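PDB 3JS6: uncharacterized ParM protein, which is an actin-like plasmid partition protein that forms filaments and probably uses them to segregate copies of plasmid pSK41 in Staphylococcus aureus. Local coordinates for residues 219-224 with 264-269. Residues are numbered along the deposited sequence; the frame is centred on the assembly and turned at random.
Sequences IDFYKR and DEFYKE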
ATOM      1  N   ILE A 219       7.903  -2.683 -15.066  1.00 46.51           N
ATOM      2  CA  ILE A 219       8.683  -3.843 -15.496  1.00 47.96           C
ATOM      3  C   ILE A 219       8.733  -3.826 -17.031  1.00 46.39           C
ATOM      4  O   ILE A 219       9.802  -3.939 -17.628  1.00 52.91           O
ATOM      5  CB  ILE A 219       8.033  -5.153 -14.976  1.00 47.05           C
ATOM      6  CG1 ILE A 219       8.145  -5.196 -13.449  1.00 42.44           C
ATOM      7  CG2 ILE A 219       8.690  -6.373 -15.620  1.00 49.67           C
ATOM      8  CD1 ILE A 219       7.398  -6.332 -12.787  1.00 49.61           C
ATOM      9  N   ASP A 220       7.578  -3.652 -17.665  1.00 42.08           N
ATOM     10  CA  ASP A 220       7.516  -3.579 -19.122  1.00 50.09           C
ATOM     11  C   ASP A 220       8.341  -2.396 -19.643  1.00 53.70           C
ATOM     12  O   ASP A 220       8.984  -2.485 -20.701  1.00 49.94           O
ATOM     13  CB  ASP A 220       6.075  -3.407 -19.593  1.00 49.64           C
ATOM     14  CG  ASP A 220       5.228  -4.620 -19.320  1.00 62.55           C
ATOM     15  OD1 ASP A 220       5.349  -5.610 -20.079  1.00 64.08           O
ATOM     16  OD2 ASP A 220       4.449  -4.582 -18.338  1.00 64.68           O
ATOM     17  N   PHE A 221       8.306  -1.285 -18.911  1.00 43.65           N
ATOM     18  CA  PHE A 221       9.050  -0.092 -19.303  1.00 45.85           C
ATOM     19  C   PHE A 221      10.548  -0.395 -19.389  1.00 48.05           C
ATOM     20  O   PHE A 221      11.161  -0.279 -20.452  1.00 48.73           O
ATOM     21  CB  PHE A 221       8.816   1.029 -18.279  1.00 43.34           C
ATOM     22  CG  PHE A 221       9.430   2.357 -18.664  1.00 37.27           C
ATOM     23  CD1 PHE A 221       9.032   3.012 -19.828  1.00 37.12           C
ATOM     24  CD2 PHE A 221      10.371   2.966 -17.839  1.00 40.98           C
ATOM     25  CE1 PHE A 221       9.559   4.256 -20.163  1.00 41.59           C
ATOM     26  CE2 PHE A 221      10.910   4.215 -18.161  1.00 36.94           C
ATOM     27  CZ  PHE A 221      10.503   4.861 -19.327  1.00 32.10           C
ATOM     28  N   TYR A 222      11.113  -0.783 -18.251  1.00 47.08           N
ATOM     29  CA  TYR A 222      12.526  -1.088 -18.133  1.00 56.36           C
ATOM     30  C   TYR A 222      12.953  -2.221 -19.060  1.00 60.19           C
ATOM     31  O   TYR A 222      14.098  -2.260 -19.516  1.00 63.66           O
ATOM     32  CB  TYR A 222      12.875  -1.446 -16.678  1.00 49.53           C
ATOM     33  CG  TYR A 222      12.821  -0.280 -15.707  1.00 57.45           C
ATOM     34  CD1 TYR A 222      11.727  -0.093 -14.870  1.00 62.60           C
ATOM     35  CD2 TYR A 222      13.879   0.629 -15.614  1.00 63.15           C
ATOM     36  CE1 TYR A 222      11.683   0.972 -13.958  1.00 65.40           C
ATOM     37  CE2 TYR A 222      13.846   1.697 -14.708  1.00 65.20           C
ATOM     38  CZ  TYR A 222      12.744   1.859 -13.882  1.00 67.33           C
ATOM     39  OH  TYR A 222      12.702   2.897 -12.977  1.00 65.00           O
ATOM     40  N   LYS A 223      12.034  -3.142 -19.331  1.00 59.45           N
ATOM     41  CA  LYS A 223      12.330  -4.262 -20.218  1.00 60.61           C
ATOM     42  C   LYS A 223      12.415  -3.780 -21.653  1.00 58.07           C
ATOM     43  O   LYS A 223      13.328  -4.147 -22.393  1.00 55.87           O
ATOM     44  CB  LYS A 223      11.246  -5.339 -20.097  1.00 61.38           C
ATOM     45  CG  LYS A 223      11.657  -6.537 -19.251  1.00 62.55           C
ATOM     46  CD  LYS A 223      12.209  -7.681 -20.110  1.00 69.62           C
ATOM     47  CE  LYS A 223      13.427  -7.277 -20.955  1.00 70.87           C
ATOM     48  NZ  LYS A 223      14.631  -6.904 -20.155  1.00 64.35           N
ATOM     49  N   ARG A 224      11.455  -2.950 -22.042  1.00 58.39           N
ATOM     50  CA  ARG A 224      11.416  -2.416 -23.392  1.00 57.71           C
ATOM     51  C   ARG A 224      12.654  -1.542 -23.625  1.00 63.91           C
ATOM     52  O   ARG A 224      13.129  -1.414 -24.751  1.00 66.11           O
ATOM     53  CB  ARG A 224      10.134  -1.605 -23.590  1.00 57.85           C
ATOM     54  CG  ARG A 224       9.808  -1.274 -25.038  1.00 63.69           C
ATOM     55  CD  ARG A 224       8.654  -0.279 -25.124  1.00 64.29           C
ATOM     56  NE  ARG A 224       7.405  -0.838 -24.615  1.00 71.61           N
ATOM     57  CZ  ARG A 224       6.559  -1.569 -25.337  1.00 74.06           C
ATOM     58  NH1 ARG A 224       6.826  -1.829 -26.614  1.00 69.14           N
ATOM     59  NH2 ARG A 224       5.448  -2.042 -24.783  1.00 71.92           N
ATOM     60  N   ASP A 264      18.771   8.363 -24.524  1.00 53.48           N
ATOM     61  CA  ASP A 264      17.969   8.425 -25.745  1.00 57.03           C
ATOM     62  C   ASP A 264      16.823   7.415 -25.733  1.00 53.14           C
ATOM     63  O   ASP A 264      15.679   7.732 -26.087  1.00 50.36           O
ATOM     64  CB  ASP A 264      18.869   8.154 -26.956  1.00 65.59           C
ATOM     65  CG  ASP A 264      18.296   8.700 -28.243  1.00 70.01           C
ATOM     66  OD1 ASP A 264      17.062   8.616 -28.436  1.00 76.35           O
ATOM     67  OD2 ASP A 264      19.089   9.202 -29.070  1.00 75.55           O
ATOM     68  N   GLU A 265      17.148   6.193 -25.331  1.00 53.06           N
ATOM     69  CA  GLU A 265      16.174   5.123 -25.269  1.00 52.97           C
ATOM     70  C   GLU A 265      15.085   5.505 -24.280  1.00 55.55           C
ATOM     71  O   GLU A 265      13.899   5.527 -24.624  1.00 52.72           O
ATOM     72  CB  GLU A 265      16.842   3.816 -24.830  1.00 54.07           C
ATOM     73  CG  GLU A 265      17.649   3.104 -25.927  1.00 62.59           C
ATOM     74  CD  GLU A 265      19.035   3.698 -26.146  1.00 65.48           C
ATOM     75  OE1 GLU A 265      19.141   4.887 -26.527  1.00 60.94           O
ATOM     76  OE2 GLU A 265      20.026   2.966 -25.935  1.00 67.12           O
ATOM     77  N   PHE A 266      15.505   5.820 -23.058  1.00 52.94           N
ATOM     78  CA  PHE A 266      14.582   6.209 -22.004  1.00 52.17           C
ATOM     79  C   PHE A 266      13.516   7.154 -22.532  1.00 47.09           C
ATOM     80  O   PHE A 266      12.341   6.803 -22.574  1.00 51.73           O
ATOM     81  CB  PHE A 266      15.333   6.880 -20.858  1.00 47.28           C
ATOM     82  CG  PHE A 266      14.457   7.238 -19.700  1.00 46.71           C
ATOM     83  CD1 PHE A 266      14.271   6.345 -18.652  1.00 43.95           C
ATOM     84  CD2 PHE A 266      13.789   8.461 -19.673  1.00 47.04           C
ATOM     85  CE1 PHE A 266      13.433   6.663 -17.596  1.00 47.78           C
ATOM     86  CE2 PHE A 266      12.947   8.789 -18.623  1.00 43.16           C
ATOM     87  CZ  PHE A 266      12.769   7.888 -17.581  1.00 34.57           C
ATOM     88  N   TYR A 267      13.929   8.345 -22.953  1.00 48.75           N
ATOM     89  CA  TYR A 267      12.991   9.339 -23.455  1.00 51.04           C
ATOM     90  C   TYR A 267      12.086   8.823 -24.558  1.00 56.05           C
ATOM     91  O   TYR A 267      10.964   9.304 -24.718  1.00 58.15           O
ATOM     92  CB  TYR A 267      13.727  10.586 -23.950  1.00 54.76           C
ATOM     93  CG  TYR A 267      14.421  11.383 -22.862  1.00 61.29           C
ATOM     94  CD1 TYR A 267      14.785  12.716 -23.073  1.00 66.63           C
ATOM     95  CD2 TYR A 267      14.737  10.804 -21.637  1.00 61.07           C
ATOM     96  CE1 TYR A 267      15.448  13.447 -22.087  1.00 65.75           C
ATOM     97  CE2 TYR A 267      15.399  11.522 -20.646  1.00 64.20           C
ATOM     98  CZ  TYR A 267      15.753  12.839 -20.876  1.00 68.30           C
ATOM     99  OH  TYR A 267      16.432  13.535 -19.902  1.00 73.41           O
ATOM    100  N   LYS A 268      12.563   7.845 -25.319  1.00 57.77           N
ATOM    101  CA  LYS A 268      11.764   7.290 -26.409  1.00 60.28           C
ATOM    102  C   LYS A 268      10.672   6.367 -25.887  1.00 57.24           C
ATOM    103  O   LYS A 268       9.510   6.475 -26.281  1.00 52.62           O
ATOM    104  CB  LYS A 268      12.667   6.549 -27.399  1.00 66.15           C
ATOM    105  CG  LYS A 268      12.951   7.312 -28.707  1.00 67.21           C
ATOM    106  CD  LYS A 268      13.042   8.836 -28.531  1.00 69.23           C
ATOM    107  CE  LYS A 268      11.659   9.503 -28.623  1.00 69.39           C
ATOM    108  NZ  LYS A 268      11.708  10.996 -28.513  1.00 63.23           N
ATOM    109  N   GLU A 269      11.048   5.457 -25.000  1.00 55.86           N
ATOM    110  CA  GLU A 269      10.082   4.544 -24.423  1.00 54.71           C
ATOM    111  C   GLU A 269       9.048   5.353 -23.633  1.00 57.39           C
ATOM    112  O   GLU A 269       7.844   5.182 -23.809  1.00 52.60           O
ATOM    113  CB  GLU A 269      10.790   3.560 -23.494  1.00 59.46           C
ATOM    114  CG  GLU A 269      10.567   2.089 -23.834  1.00 69.34           C
ATOM    115  CD  GLU A 269      11.195   1.675 -25.163  1.00 71.54           C
ATOM    116  OE1 GLU A 269      10.709   2.117 -26.228  1.00 72.74           O
ATOM    117  OE2 GLU A 269      12.182   0.908 -25.141  1.00 74.70           O
TER
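Phe221 turns the edge of its ring toward one face of the Phe266 ring. The pair is an offset edge-to-face (T-shaped) stack, with planes at 82° and centroids 5.4 Å apart. CZ of Phe221 lies over that face, displaced toward the rim. In turn, CE1 of Phe266 sits at the edge of Phe221, in its plane, 3.6 Å from Phe221 CE2. The stack joins helix 218-228 to helix 263-284 in the C-terminal half of this actin-like fold. The two short segments run roughly antiparallel, at 137°, with their axes 10.1 Å apart at closest approach. CG of Phe221 is anti to its backbone N (chi1 -174°), and this swings the ring toward helix 263-284, where its far rim meets Phe266. His304 makes a further edge-to-face pair with Phe221, and Ile303 of helix 301-311 packs against the side chains of both phenylalanines.

Glu269 fills the other part of the contact and is buried. Its CB approaches CE1 of Phe221 obliquely, at 3.6 Å. Beyond CB the chain bends at chi2, and the carboxylate comes to lie beside Arg224. There it meets the aliphatic part of the arginine, not its charged end. The packing is tight: the CD atoms of Arg224 and Glu269 are modelled 3.2 Å apart, an unusually short and doubtful approach. CG of Glu269 lies at the edge of the guanidinium, near its plane. The opposite charges are close without touching, with Arg224 NE 4.7 Å from Glu269 OE1. Ile225 and His228, one turn on from Phe221 and Arg224 respectively, also pack against Glu269. Arg224 O accepts a hydrogen bond from Ser227 OG. Its separation from Glu269 OE2, 2.5 Å from Arg224 O, is very short and doubtful.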